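Local structure of uncharacterized protein (Pseudomonas syringae pv. tomato, 3K4I) at residues Ile103-Ala108 with Cys131-Phe136; Ala57-Tyr62 with Val156-Asp161; Asp18-Leu23 with Glu188-Ala193. The protein is of unknown function but belongs to the aldolase/RraA-like family, is built round a mixed beta sheet and is found here as an assembly of three chains. All coordinates share one frame; numbering follows the deposited sequence.

Interaction 1: residues Ile103-Ala108 with Cys131-Phe136; sequences IMTHFA and CNYPLF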
ATOM      1  N   ILE C 103      -9.682   8.934  18.089  1.00  8.13           N
ATOM      2  CA  ILE C 103     -10.910   9.151  18.861  1.00  8.32           C
ATOM      3  C   ILE C 103     -12.090   8.427  18.209  1.00  7.78           C
ATOM      4  O   ILE C 103     -12.801   7.635  18.871  1.00  7.48           O
ATOM      5  CB  ILE C 103     -11.187  10.647  19.061  1.00  9.20           C
ATOM      6  CG1 ILE C 103     -10.152  11.272  20.016  1.00 10.38           C
ATOM      7  CG2 ILE C 103     -12.575  10.885  19.621  1.00 10.62           C
ATOM      8  CD1 ILE C 103     -10.230  12.818  20.071  1.00 10.61           C
HETATM    9  N   MSE C 104     -12.253   8.651  16.909  1.00  8.01           N
HETATM   10  CA  MSE C 104     -13.348   8.045  16.162  1.00  9.79           C
HETATM   11  C   MSE C 104     -13.214   6.517  16.138  1.00  8.55           C
HETATM   12  O   MSE C 104     -14.209   5.809  16.270  1.00  7.67           O
HETATM   13  CB  MSE C 104     -13.445   8.653  14.765  1.00 14.43           C
HETATM   14  CG  MSE C 104     -13.728  10.128  14.873  1.00 11.30           C
HETATM   15 SE   MSE C 104     -13.423  11.095  13.243  1.00 25.15          SE
HETATM   16  CE  MSE C 104     -15.133  10.745  12.529  1.00 12.15           C
ATOM     17  N   THR C 105     -11.978   6.026  15.981  1.00  7.50           N
ATOM     18  CA  THR C 105     -11.713   4.582  16.028  1.00  7.05           C
ATOM     19  C   THR C 105     -12.111   3.978  17.369  1.00  6.27           C
ATOM     20  O   THR C 105     -12.807   2.991  17.399  1.00  6.24           O
ATOM     21  CB  THR C 105     -10.231   4.284  15.825  1.00  7.44           C
ATOM     22  OG1 THR C 105      -9.820   4.784  14.545  1.00  6.15           O
ATOM     23  CG2 THR C 105      -9.953   2.810  15.918  1.00  6.60           C
ATOM     24  N   HIS C 106     -11.655   4.574  18.466  1.00  6.28           N
ATOM     25  CA  HIS C 106     -12.065   4.101  19.784  1.00  7.35           C
ATOM     26  C   HIS C 106     -13.569   4.189  19.963  1.00  7.29           C
ATOM     27  O   HIS C 106     -14.179   3.297  20.558  1.00  8.10           O
ATOM     28  CB  HIS C 106     -11.319   4.819  20.918  1.00  8.87           C
ATOM     29  CG  HIS C 106      -9.869   4.461  20.983  1.00 11.73           C
ATOM     30  ND1 HIS C 106      -9.428   3.240  21.446  1.00 11.37           N
ATOM     31  CD2 HIS C 106      -8.761   5.149  20.621  1.00 10.49           C
ATOM     32  CE1 HIS C 106      -8.107   3.195  21.372  1.00 11.85           C
ATOM     33  NE2 HIS C 106      -7.680   4.337  20.865  1.00 12.13           N
ATOM     34  N   PHE C 107     -14.159   5.276  19.489  1.00  6.01           N
ATOM     35  CA  PHE C 107     -15.616   5.403  19.575  1.00  6.31           C
ATOM     36  C   PHE C 107     -16.321   4.265  18.823  1.00  5.94           C
ATOM     37  O   PHE C 107     -17.236   3.608  19.381  1.00  6.07           O
ATOM     38  CB  PHE C 107     -16.095   6.756  19.051  1.00  6.68           C
ATOM     39  CG  PHE C 107     -17.568   6.965  19.248  1.00  5.84           C
ATOM     40  CD1 PHE C 107     -18.029   7.621  20.384  1.00  6.46           C
ATOM     41  CD2 PHE C 107     -18.487   6.448  18.344  1.00  5.08           C
ATOM     42  CE1 PHE C 107     -19.399   7.779  20.618  1.00  5.82           C
ATOM     43  CE2 PHE C 107     -19.860   6.602  18.558  1.00  6.14           C
ATOM     44  CZ  PHE C 107     -20.314   7.296  19.669  1.00  5.25           C
ATOM     45  N   ALA C 108     -15.897   4.033  17.577  1.00  5.64           N
ATOM     46  CA  ALA C 108     -16.478   2.963  16.740  1.00  6.01           C
ATOM     47  C   ALA C 108     -16.458   1.621  17.483  1.00  6.58           C
ATOM     48  O   ALA C 108     -17.458   0.874  17.478  1.00  5.50           O
ATOM     49  CB  ALA C 108     -15.718   2.842  15.453  1.00  6.80           C
ATOM     50  N   CYS C 131      -5.986  -1.576  17.021  1.00 10.20           N
ATOM     51  CA  CYS C 131      -7.385  -1.873  17.343  1.00  9.57           C
ATOM     52  C   CYS C 131      -8.013  -2.888  16.398  1.00  8.51           C
ATOM     53  O   CYS C 131      -9.160  -3.296  16.609  1.00  8.92           O
ATOM     54  CB  CYS C 131      -8.228  -0.600  17.304  1.00  9.41           C
ATOM     55  SG  CYS C 131      -7.903   0.483  18.707  1.00 17.61           S
ATOM     56  N   ASN C 132      -7.289  -3.235  15.339  1.00  8.00           N
ATOM     57  CA  ASN C 132      -7.783  -4.144  14.282  1.00  8.88           C
ATOM     58  C   ASN C 132      -9.126  -3.673  13.704  1.00  7.52           C
ATOM     59  O   ASN C 132     -10.037  -4.479  13.477  1.00  7.94           O
ATOM     60  CB  ASN C 132      -7.919  -5.586  14.805  1.00 10.56           C
ATOM     61  CG  ASN C 132      -7.940  -6.636  13.665  1.00 10.00           C
ATOM     62  OD1 ASN C 132      -8.773  -7.559  13.660  1.00 13.45           O
ATOM     63  ND2 ASN C 132      -7.040  -6.491  12.717  1.00 10.93           N
ATOM     64  N   TYR C 133      -9.235  -2.369  13.481  1.00  7.23           N
ATOM     65  CA  TYR C 133     -10.482  -1.756  13.024  1.00  6.60           C
ATOM     66  C   TYR C 133     -10.516  -1.742  11.488  1.00  5.96           C
ATOM     67  O   TYR C 133      -9.544  -1.343  10.849  1.00  5.49           O
ATOM     68  CB  TYR C 133     -10.601  -0.326  13.540  1.00  6.46           C
ATOM     69  CG  TYR C 133     -11.884   0.341  13.085  1.00  6.10           C
ATOM     70  CD1 TYR C 133     -13.115  -0.074  13.614  1.00  6.30           C
ATOM     71  CD2 TYR C 133     -11.879   1.395  12.157  1.00  7.15           C
ATOM     72  CE1 TYR C 133     -14.298   0.496  13.229  1.00  6.24           C
ATOM     73  CE2 TYR C 133     -13.088   1.995  11.760  1.00  5.85           C
ATOM     74  CZ  TYR C 133     -14.297   1.534  12.315  1.00  6.58           C
ATOM     75  OH  TYR C 133     -15.499   2.105  11.946  1.00  6.16           O
ATOM     76  N   PRO C 134     -11.636  -2.178  10.885  1.00  5.03           N
ATOM     77  CA  PRO C 134     -11.685  -2.248   9.439  1.00  4.61           C
ATOM     78  C   PRO C 134     -11.801  -0.869   8.757  1.00  5.41           C
ATOM     79  O   PRO C 134     -12.889  -0.311   8.630  1.00  6.05           O
ATOM     80  CB  PRO C 134     -12.906  -3.141   9.172  1.00  4.77           C
ATOM     81  CG  PRO C 134     -13.085  -3.935  10.498  1.00  6.39           C
ATOM     82  CD  PRO C 134     -12.806  -2.853  11.496  1.00  4.79           C
ATOM     83  N   LEU C 135     -10.644  -0.343   8.376  1.00  4.81           N
ATOM     84  CA  LEU C 135     -10.544   0.974   7.726  1.00  6.09           C
ATOM     85  C   LEU C 135     -10.140   0.837   6.289  1.00  6.04           C
ATOM     86  O   LEU C 135      -9.135   0.176   5.969  1.00  7.44           O
ATOM     87  CB  LEU C 135      -9.467   1.823   8.435  1.00  8.02           C
ATOM     88  CG  LEU C 135      -9.135   3.180   7.780  1.00  7.87           C
ATOM     89  CD1 LEU C 135     -10.360   4.007   7.956  1.00 10.13           C
ATOM     90  CD2 LEU C 135      -7.968   3.844   8.476  1.00  9.96           C
ATOM     91  N   PHE C 136     -10.888   1.519   5.425  1.00  6.00           N
ATOM     92  CA  PHE C 136     -10.611   1.524   4.008  1.00  5.96           C
ATOM     93  C   PHE C 136     -10.538   2.964   3.557  1.00  5.07           C
ATOM     94  O   PHE C 136     -11.422   3.759   3.895  1.00  5.82           O
ATOM     95  CB  PHE C 136     -11.737   0.760   3.329  1.00  6.46           C
ATOM     96  CG  PHE C 136     -11.882  -0.622   3.851  1.00  4.75           C
ATOM     97  CD1 PHE C 136     -11.255  -1.693   3.210  1.00  5.89           C
ATOM     98  CD2 PHE C 136     -12.590  -0.862   5.026  1.00  6.33           C
ATOM     99  CE1 PHE C 136     -11.367  -2.986   3.713  1.00  7.09           C
ATOM    100  CE2 PHE C 136     -12.675  -2.171   5.565  1.00  7.00           C
ATOM    101  CZ  PHE C 136     -12.058  -3.226   4.900  1.00  5.72           C
TER
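Thr105 OG1 is held by two groups just before helix 102-110: it hydrogen-bonds to the carbonyl oxygen of Gly101 and takes a weak bond from Trp100 NE1. This probably helps fix the rotation of the side chain. With OG1 beside the backbone N (chi1 -60°), the methyl CG2 is presented to the other segment, where it lies 4.0 Å from Tyr133 CB and 4.1 Å from Cys131 CB. One turn on, Ala108 supplies the tightest approach, its CB 3.5 Å from Tyr133 CE1. The same methyl is 3.6 Å from Tyr133 OH, so it meets the phenol end of the ring obliquely. That hydroxyl is satisfied by Thr116 OG1 of the adjoining strand. Topologically, helix 102-110 leads from strand 85-90 to its parallel neighbour 115-119, and Tyr133 sits on the connection between helix 125-130 and the next parallel strand, 135-137; the contact therefore joins successive beta-alpha-beta units. Helix 125-130 is closed by a Schellman motif, with Asn132 at positive phi (54°). Next to Asn132, Cys131 SG reaches His106 CE1 at 3.8 Å and stands 4.4 Å from the centroid of the His106 ring, 38° off its normal, an oblique sulfur-aromatic contact. The histidine also packs on Ile204 of a second subunit, and its side chain is about 8 Å from a bound magnesium ion.

Interaction 2: residues Ala57-Tyr62 with Val156-Asp161; sequences AFTVQY and VPLVID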
ATOM      1  N   ALA C  57     -24.642   1.271   5.318  1.00  6.26           N
ATOM      2  CA  ALA C  57     -23.989   2.543   5.079  1.00  5.94           C
ATOM      3  C   ALA C  57     -24.642   3.650   5.895  1.00  4.82           C
ATOM      4  O   ALA C  57     -25.861   3.819   5.836  1.00  6.14           O
ATOM      5  CB  ALA C  57     -24.057   2.904   3.584  1.00  7.87           C
ATOM      6  N   PHE C  58     -23.816   4.422   6.604  1.00  2.35           N
ATOM      7  CA  PHE C  58     -24.214   5.660   7.207  1.00  2.37           C
ATOM      8  C   PHE C  58     -23.287   6.670   6.532  1.00  2.80           C
ATOM      9  O   PHE C  58     -22.060   6.554   6.666  1.00  3.87           O
ATOM     10  CB  PHE C  58     -23.929   5.635   8.712  1.00  4.79           C
ATOM     11  CG  PHE C  58     -24.243   6.923   9.402  1.00  6.17           C
ATOM     12  CD1 PHE C  58     -25.444   7.053  10.105  1.00  6.47           C
ATOM     13  CD2 PHE C  58     -23.376   8.028   9.306  1.00  6.18           C
ATOM     14  CE1 PHE C  58     -25.778   8.224  10.749  1.00  6.93           C
ATOM     15  CE2 PHE C  58     -23.707   9.244   9.934  1.00  6.30           C
ATOM     16  CZ  PHE C  58     -24.913   9.327  10.679  1.00  5.82           C
ATOM     17  N   THR C  59     -23.876   7.576   5.768  1.00  3.35           N
ATOM     18  CA  THR C  59     -23.096   8.440   4.869  1.00  4.93           C
ATOM     19  C   THR C  59     -22.715   9.771   5.503  1.00  5.48           C
ATOM     20  O   THR C  59     -23.470  10.357   6.297  1.00  5.31           O
ATOM     21  CB  THR C  59     -23.848   8.695   3.556  1.00  5.08           C
ATOM     22  OG1 THR C  59     -25.166   9.196   3.833  1.00  6.74           O
ATOM     23  CG2 THR C  59     -23.985   7.413   2.743  1.00  8.28           C
ATOM     24  N   VAL C  60     -21.536  10.257   5.146  1.00  5.27           N
ATOM     25  CA  VAL C  60     -21.036  11.528   5.680  1.00  4.84           C
ATOM     26  C   VAL C  60     -20.458  12.269   4.484  1.00  3.26           C
ATOM     27  O   VAL C  60     -19.611  11.715   3.771  1.00  4.96           O
ATOM     28  CB  VAL C  60     -19.887  11.266   6.687  1.00  5.18           C
ATOM     29  CG1 VAL C  60     -19.417  12.588   7.303  1.00  6.26           C
ATOM     30  CG2 VAL C  60     -20.337  10.263   7.773  1.00  6.60           C
ATOM     31  N   GLN C  61     -20.910  13.507   4.260  1.00  3.83           N
ATOM     32  CA  GLN C  61     -20.423  14.349   3.160  1.00  3.64           C
ATOM     33  C   GLN C  61     -19.747  15.609   3.707  1.00  2.65           C
ATOM     34  O   GLN C  61     -20.351  16.330   4.515  1.00  2.40           O
ATOM     35  CB  GLN C  61     -21.590  14.748   2.252  1.00  4.03           C
ATOM     36  CG  GLN C  61     -21.180  15.729   1.123  1.00  7.57           C
ATOM     37  CD  GLN C  61     -20.268  15.040   0.135  1.00  5.00           C
ATOM     38  OE1 GLN C  61     -19.085  15.439  -0.058  1.00  8.61           O
ATOM     39  NE2 GLN C  61     -20.763  13.974  -0.457  1.00  7.87           N
ATOM     40  N   TYR C  62     -18.514  15.872   3.256  1.00  3.15           N
ATOM     41  CA  TYR C  62     -17.720  17.055   3.654  1.00  3.86           C
ATOM     42  C   TYR C  62     -17.787  18.099   2.536  1.00  5.47           C
ATOM     43  O   TYR C  62     -18.286  17.816   1.441  1.00  6.79           O
ATOM     44  CB  TYR C  62     -16.245  16.693   3.933  1.00  4.07           C
ATOM     45  CG  TYR C  62     -16.098  15.917   5.224  1.00  7.17           C
ATOM     46  CD1 TYR C  62     -15.788  16.559   6.425  1.00  3.87           C
ATOM     47  CD2 TYR C  62     -16.275  14.549   5.226  1.00  4.61           C
ATOM     48  CE1 TYR C  62     -15.688  15.850   7.626  1.00  8.07           C
ATOM     49  CE2 TYR C  62     -16.169  13.818   6.413  1.00  7.32           C
ATOM     50  CZ  TYR C  62     -15.879  14.497   7.604  1.00  5.00           C
ATOM     51  OH  TYR C  62     -15.763  13.760   8.757  1.00  8.27           O
ATOM     52  N   VAL C 156     -27.034  11.528   3.540  1.00  6.63           N
ATOM     53  CA  VAL C 156     -27.387  11.973   2.208  1.00  6.40           C
ATOM     54  C   VAL C 156     -26.730  11.049   1.170  1.00  5.86           C
ATOM     55  O   VAL C 156     -25.735  10.410   1.473  1.00  7.00           O
ATOM     56  CB  VAL C 156     -26.854  13.404   1.947  1.00  5.29           C
ATOM     57  CG1 VAL C 156     -27.665  14.438   2.739  1.00  9.49           C
ATOM     58  CG2 VAL C 156     -25.385  13.514   2.288  1.00  8.69           C
ATOM     59  N   PRO C 157     -27.275  10.987  -0.057  1.00  6.06           N
ATOM     60  CA  PRO C 157     -26.602  10.205  -1.100  1.00  7.56           C
ATOM     61  C   PRO C 157     -25.178  10.707  -1.347  1.00  8.37           C
ATOM     62  O   PRO C 157     -24.962  11.925  -1.385  1.00  9.59           O
ATOM     63  CB  PRO C 157     -27.456  10.463  -2.357  1.00  7.84           C
ATOM     64  CG  PRO C 157     -28.747  10.978  -1.854  1.00  7.80           C
ATOM     65  CD  PRO C 157     -28.496  11.644  -0.555  1.00  6.74           C
ATOM     66  N   LEU C 158     -24.223   9.781  -1.500  1.00  8.28           N
ATOM     67  CA  LEU C 158     -22.863  10.127  -1.932  1.00  7.76           C
ATOM     68  C   LEU C 158     -22.626   9.609  -3.343  1.00  9.12           C
ATOM     69  O   LEU C 158     -23.202   8.600  -3.743  1.00  9.67           O
ATOM     70  CB  LEU C 158     -21.810   9.482  -1.042  1.00  6.55           C
ATOM     71  CG  LEU C 158     -21.997   9.659   0.453  1.00  9.41           C
ATOM     72  CD1 LEU C 158     -20.909   8.893   1.170  1.00  5.95           C
ATOM     73  CD2 LEU C 158     -22.068  11.120   0.905  1.00  6.18           C
ATOM     74  N   VAL C 159     -21.771  10.294  -4.097  1.00  9.28           N
ATOM     75  CA  VAL C 159     -21.367   9.711  -5.355  1.00 10.42           C
ATOM     76  C   VAL C 159     -19.837   9.646  -5.366  1.00 12.32           C
ATOM     77  O   VAL C 159     -19.156  10.673  -5.309  1.00 13.25           O
ATOM     78  CB  VAL C 159     -21.946  10.444  -6.567  1.00 11.81           C
ATOM     79  CG1 VAL C 159     -21.572   9.688  -7.843  1.00 15.56           C
ATOM     80  CG2 VAL C 159     -23.474  10.545  -6.456  1.00 14.47           C
ATOM     81  N   ILE C 160     -19.305   8.429  -5.391  1.00 12.21           N
ATOM     82  CA  ILE C 160     -17.844   8.220  -5.330  1.00 13.18           C
ATOM     83  C   ILE C 160     -17.441   7.523  -6.622  1.00 15.96           C
ATOM     84  O   ILE C 160     -17.890   6.430  -6.886  1.00 16.04           O
ATOM     85  CB  ILE C 160     -17.450   7.364  -4.099  1.00 12.31           C
ATOM     86  CG1 ILE C 160     -17.763   8.113  -2.790  1.00 13.11           C
ATOM     87  CG2 ILE C 160     -15.968   6.931  -4.141  1.00 13.59           C
ATOM     88  CD1 ILE C 160     -17.657   7.242  -1.546  1.00 11.90           C
ATOM     89  N   ASP C 161     -16.599   8.168  -7.423  1.00 19.14           N
ATOM     90  CA  ASP C 161     -16.189   7.590  -8.717  1.00 21.08           C
ATOM     91  C   ASP C 161     -17.420   7.153  -9.569  1.00 19.88           C
ATOM     92  O   ASP C 161     -17.392   6.093 -10.182  1.00 20.78           O
ATOM     93  CB  ASP C 161     -15.236   6.373  -8.517  1.00 23.39           C
ATOM     94  CG  ASP C 161     -13.956   6.705  -7.720  1.00 24.51           C
ATOM     95  OD1 ASP C 161     -13.631   5.983  -6.722  1.00 24.21           O
ATOM     96  OD2 ASP C 161     -13.257   7.662  -8.096  1.00 25.16           O
TER
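Leu158 and Thr59 run past each other in opposite directions, each side chain lying alongside the other. The branch point Leu158 CG is 3.7 Å from Thr59 CB, and Leu158 CD1 is 3.8 Å from Thr59 CG2. The second methyl, Leu158 CD2, turns to the next residue of the same strand face and lies 3.9 Å from Gln61 CB, again with the two side chains running past each other in opposite directions. Val156 closes the group from the loop, its CG2 4.0 Å from Gln61 CB. Thr59 also makes the polar link: placed between the backbone N and the carbonyl carbon, OG1 donates to Val156 O over 2.7 Å. The donor approaches at a C=O...O angle of 128° and stands 29° out of the carbonyl plane. The bond links a buried hydroxyl to the loop that leads into strand 158-160. Val60 points the other way, onto Ile87 and Val154. The axes of strands 57-62 and 158-160 come within 8.6 Å at 78°, nearly perpendicular, too far apart and too steep for backbone pairing. This is consistent with orthogonal packing of the antiparallel hairpin 158-160/163-165 on strand 53-63 of the mixed sheet.

Interaction 3: residues Asp18-Leu23 with Glu188-Ala193; sequences DECEHL and EVVLRA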
ATOM      1  N   ASP C  18     -25.852 -11.659   8.054  1.00 13.19           N
ATOM      2  CA  ASP C  18     -25.084 -12.771   8.603  1.00 14.27           C
ATOM      3  C   ASP C  18     -24.432 -13.597   7.502  1.00 13.90           C
ATOM      4  O   ASP C  18     -23.252 -13.950   7.608  1.00 13.85           O
ATOM      5  CB  ASP C  18     -25.924 -13.627   9.567  1.00 15.80           C
ATOM      6  CG  ASP C  18     -26.369 -12.840  10.798  1.00 13.87           C
ATOM      7  OD1 ASP C  18     -25.612 -11.941  11.229  1.00 17.69           O
ATOM      8  OD2 ASP C  18     -27.470 -13.095  11.323  1.00 17.83           O
ATOM      9  N   GLU C  19     -25.186 -13.853   6.432  1.00 14.07           N
ATOM     10  CA  GLU C  19     -24.682 -14.567   5.263  1.00 14.45           C
ATOM     11  C   GLU C  19     -23.421 -13.948   4.675  1.00 13.30           C
ATOM     12  O   GLU C  19     -22.551 -14.677   4.217  1.00 12.26           O
ATOM     13  CB  GLU C  19     -25.724 -14.627   4.171  1.00 14.99           C
ATOM     14  CG  GLU C  19     -26.931 -15.461   4.513  1.00 30.63           C
ATOM     15  CD  GLU C  19     -27.795 -15.709   3.299  1.00 16.89           C
ATOM     16  OE1 GLU C  19     -27.505 -16.675   2.573  1.00 31.04           O
ATOM     17  OE2 GLU C  19     -28.748 -14.925   3.071  1.00 31.20           O
ATOM     18  N   CYS C  20     -23.340 -12.614   4.690  1.00 13.73           N
ATOM     19  CA  CYS C  20     -22.180 -11.869   4.155  1.00 13.84           C
ATOM     20  C   CYS C  20     -20.871 -12.066   4.917  1.00 15.28           C
ATOM     21  O   CYS C  20     -19.795 -11.673   4.449  1.00 14.55           O
ATOM     22  CB  CYS C  20     -22.517 -10.382   4.088  1.00 14.43           C
ATOM     23  SG  CYS C  20     -23.478  -9.938   2.642  1.00 14.74           S
ATOM     24  N   GLU C  21     -20.959 -12.672   6.098  1.00 16.93           N
ATOM     25  CA  GLU C  21     -19.786 -13.142   6.850  1.00 18.05           C
ATOM     26  C   GLU C  21     -18.929 -14.104   6.045  1.00 18.32           C
ATOM     27  O   GLU C  21     -17.726 -14.198   6.273  1.00 19.80           O
ATOM     28  CB  GLU C  21     -20.221 -13.875   8.124  1.00 19.13           C
ATOM     29  CG  GLU C  21     -20.487 -13.000   9.339  1.00 28.78           C
ATOM     30  CD  GLU C  21     -20.943 -13.802  10.557  1.00 21.17           C
ATOM     31  OE1 GLU C  21     -20.522 -14.987  10.721  1.00 29.27           O
ATOM     32  OE2 GLU C  21     -21.736 -13.243  11.357  1.00 28.86           O
ATOM     33  N   HIS C  22     -19.554 -14.836   5.131  1.00 18.13           N
ATOM     34  CA  HIS C  22     -18.865 -15.856   4.335  1.00 18.67           C
ATOM     35  C   HIS C  22     -18.837 -15.517   2.850  1.00 18.06           C
ATOM     36  O   HIS C  22     -18.613 -16.407   2.014  1.00 17.89           O
ATOM     37  CB  HIS C  22     -19.520 -17.232   4.532  1.00 20.53           C
ATOM     38  CG  HIS C  22     -19.727 -17.597   5.969  1.00 22.99           C
ATOM     39  ND1 HIS C  22     -18.758 -18.226   6.722  1.00 22.69           N
ATOM     40  CD2 HIS C  22     -20.791 -17.425   6.790  1.00 22.07           C
ATOM     41  CE1 HIS C  22     -19.218 -18.431   7.944  1.00 22.26           C
ATOM     42  NE2 HIS C  22     -20.447 -17.951   8.012  1.00 22.99           N
ATOM     43  N   LEU C  23     -19.051 -14.236   2.524  1.00 16.32           N
ATOM     44  CA  LEU C  23     -19.003 -13.793   1.143  1.00 15.03           C
ATOM     45  C   LEU C  23     -17.880 -12.791   0.938  1.00 14.27           C
ATOM     46  O   LEU C  23     -17.700 -11.885   1.743  1.00 15.00           O
ATOM     47  CB  LEU C  23     -20.348 -13.189   0.689  1.00 14.55           C
ATOM     48  CG  LEU C  23     -21.558 -14.124   0.638  1.00 12.55           C
ATOM     49  CD1 LEU C  23     -22.852 -13.381   0.276  1.00 14.35           C
ATOM     50  CD2 LEU C  23     -21.353 -15.359  -0.293  1.00 15.51           C
ATOM     51  N   GLU C 188     -31.382 -10.177  -2.973  1.00  9.56           N
ATOM     52  CA  GLU C 188     -31.172 -10.843  -4.246  1.00  9.38           C
ATOM     53  C   GLU C 188     -29.670 -10.954  -4.574  1.00  8.26           C
ATOM     54  O   GLU C 188     -29.224 -11.972  -5.078  1.00  7.86           O
ATOM     55  CB  GLU C 188     -31.916 -10.099  -5.365  1.00 11.65           C
ATOM     56  CG  GLU C 188     -31.709 -10.661  -6.784  1.00 18.22           C
ATOM     57  CD  GLU C 188     -32.317 -12.048  -7.004  1.00 14.23           C
ATOM     58  OE1 GLU C 188     -33.260 -12.458  -6.261  1.00 19.08           O
ATOM     59  OE2 GLU C 188     -31.851 -12.749  -7.930  1.00 18.08           O
ATOM     60  N   VAL C 189     -28.894  -9.903  -4.299  1.00  8.14           N
ATOM     61  CA  VAL C 189     -27.452  -9.928  -4.570  1.00  7.48           C
ATOM     62  C   VAL C 189     -26.743 -10.970  -3.687  1.00  7.30           C
ATOM     63  O   VAL C 189     -25.878 -11.711  -4.148  1.00  6.96           O
ATOM     64  CB  VAL C 189     -26.836  -8.525  -4.422  1.00  7.87           C
ATOM     65  CG1 VAL C 189     -25.323  -8.599  -4.410  1.00  8.86           C
ATOM     66  CG2 VAL C 189     -27.367  -7.638  -5.554  1.00  7.44           C
ATOM     67  N   VAL C 190     -27.159 -11.054  -2.436  1.00  7.44           N
ATOM     68  CA  VAL C 190     -26.549 -11.998  -1.518  1.00  8.04           C
ATOM     69  C   VAL C 190     -26.843 -13.446  -1.950  1.00  7.96           C
ATOM     70  O   VAL C 190     -25.946 -14.289  -1.936  1.00  7.22           O
ATOM     71  CB  VAL C 190     -26.976 -11.721  -0.051  1.00  9.10           C
ATOM     72  CG1 VAL C 190     -26.610 -12.902   0.869  1.00  8.34           C
ATOM     73  CG2 VAL C 190     -26.304 -10.440   0.428  1.00  7.87           C
ATOM     74  N   LEU C 191     -28.078 -13.709  -2.363  1.00  8.58           N
ATOM     75  CA  LEU C 191     -28.454 -14.994  -2.942  1.00  9.52           C
ATOM     76  C   LEU C 191     -27.608 -15.342  -4.182  1.00  9.09           C
ATOM     77  O   LEU C 191     -27.075 -16.457  -4.296  1.00  9.25           O
ATOM     78  CB  LEU C 191     -29.954 -15.005  -3.295  1.00 12.29           C
ATOM     79  CG  LEU C 191     -30.588 -16.279  -3.854  1.00 22.43           C
ATOM     80  CD1 LEU C 191     -30.679 -17.349  -2.758  1.00 15.21           C
ATOM     81  CD2 LEU C 191     -31.980 -15.978  -4.394  1.00 14.76           C
ATOM     82  N   ARG C 192     -27.444 -14.376  -5.091  1.00  8.05           N
ATOM     83  CA  ARG C 192     -26.644 -14.631  -6.277  1.00  7.86           C
ATOM     84  C   ARG C 192     -25.155 -14.853  -5.946  1.00  7.22           C
ATOM     85  O   ARG C 192     -24.513 -15.738  -6.532  1.00  7.48           O
ATOM     86  CB  ARG C 192     -26.810 -13.488  -7.300  1.00  8.31           C
ATOM     87  CG  ARG C 192     -28.166 -13.551  -7.993  1.00  8.96           C
ATOM     88  CD  ARG C 192     -28.407 -12.334  -8.856  1.00 10.54           C
ATOM     89  NE  ARG C 192     -29.721 -12.404  -9.499  1.00 10.30           N
ATOM     90  CZ  ARG C 192     -29.930 -12.279 -10.807  1.00 13.21           C
ATOM     91  NH1 ARG C 192     -28.917 -12.033 -11.632  1.00 10.58           N
ATOM     92  NH2 ARG C 192     -31.168 -12.381 -11.283  1.00 11.27           N
ATOM     93  N   ALA C 193     -24.636 -14.091  -4.979  1.00  6.83           N
ATOM     94  CA  ALA C 193     -23.239 -14.184  -4.582  1.00  4.63           C
ATOM     95  C   ALA C 193     -22.951 -15.558  -3.996  1.00  6.19           C
ATOM     96  O   ALA C 193     -21.910 -16.139  -4.241  1.00  6.34           O
ATOM     97  CB  ALA C 193     -22.867 -13.082  -3.564  1.00  4.85           C
TER
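This is an apolar contact between the segment 18-23, which begins on helix 14-19, and an early part of the long helix 186-207, late in the chain. Val190 carries most of it, its two methyls going to different partners. CG1, anti to the backbone N (chi1 166°), lies 3.8 Å from Leu23 CD1 and 3.7 Å from Glu19 OE2. CG2 instead meets the sulfur of Cys20, with Val190 CG2 to Cys20 SG at 3.6 Å. One turn further along the same helix face, Ala193 CB is 3.9 Å from Leu23 CD1, so this leucine methyl touches both Val190 and Ala193. The backbones agree with this spacing: the CA atoms of Cys20 and Val190 are 7.2 Å apart, those of Leu23 and Ala193 7.1 Å.

Glu19 crosses Val190 at a slant, its CB and OE2 both near Val190 CG1, while its other oxygen, OE1, forms a salt bridge with Arg194. The carboxylate thus lies against a methyl through one oxygen and is paired with a charge of the same long helix through the other. Within that helix, Arg192 NE also makes a salt bridge to Glu188 OE2.

Beneath the contact, Cys20 and Val190 rest on Leu170 of strand 170-174. Ala193 also touches Leu28 of helix 25-33. Strand 170-174 and helix 25-33 both flank the junction, and Arg52 bonds the carbonyl oxygen of Cys20.

In the fold
All three contacts are largely buried. Interactions 1 and 2 both reach the mixed sheet, one through the helical connections between its parallel strands, the other through a hairpin laid across strand 53-63; their nearest atoms are about 5 Å apart, without touching. Interaction 3 joins an early and a late part of the chain and also rests against strand 170-174 of that sheet, on the opposite side of the chain's centre from interaction 2; its sequence loop encloses both others. Only interaction 2 has a hydrogen bond between its segments; in interactions 1 and 3 methyl and sulfur contacts dominate, and polar ends are paired outside. Interaction 1 alone borders a second subunit.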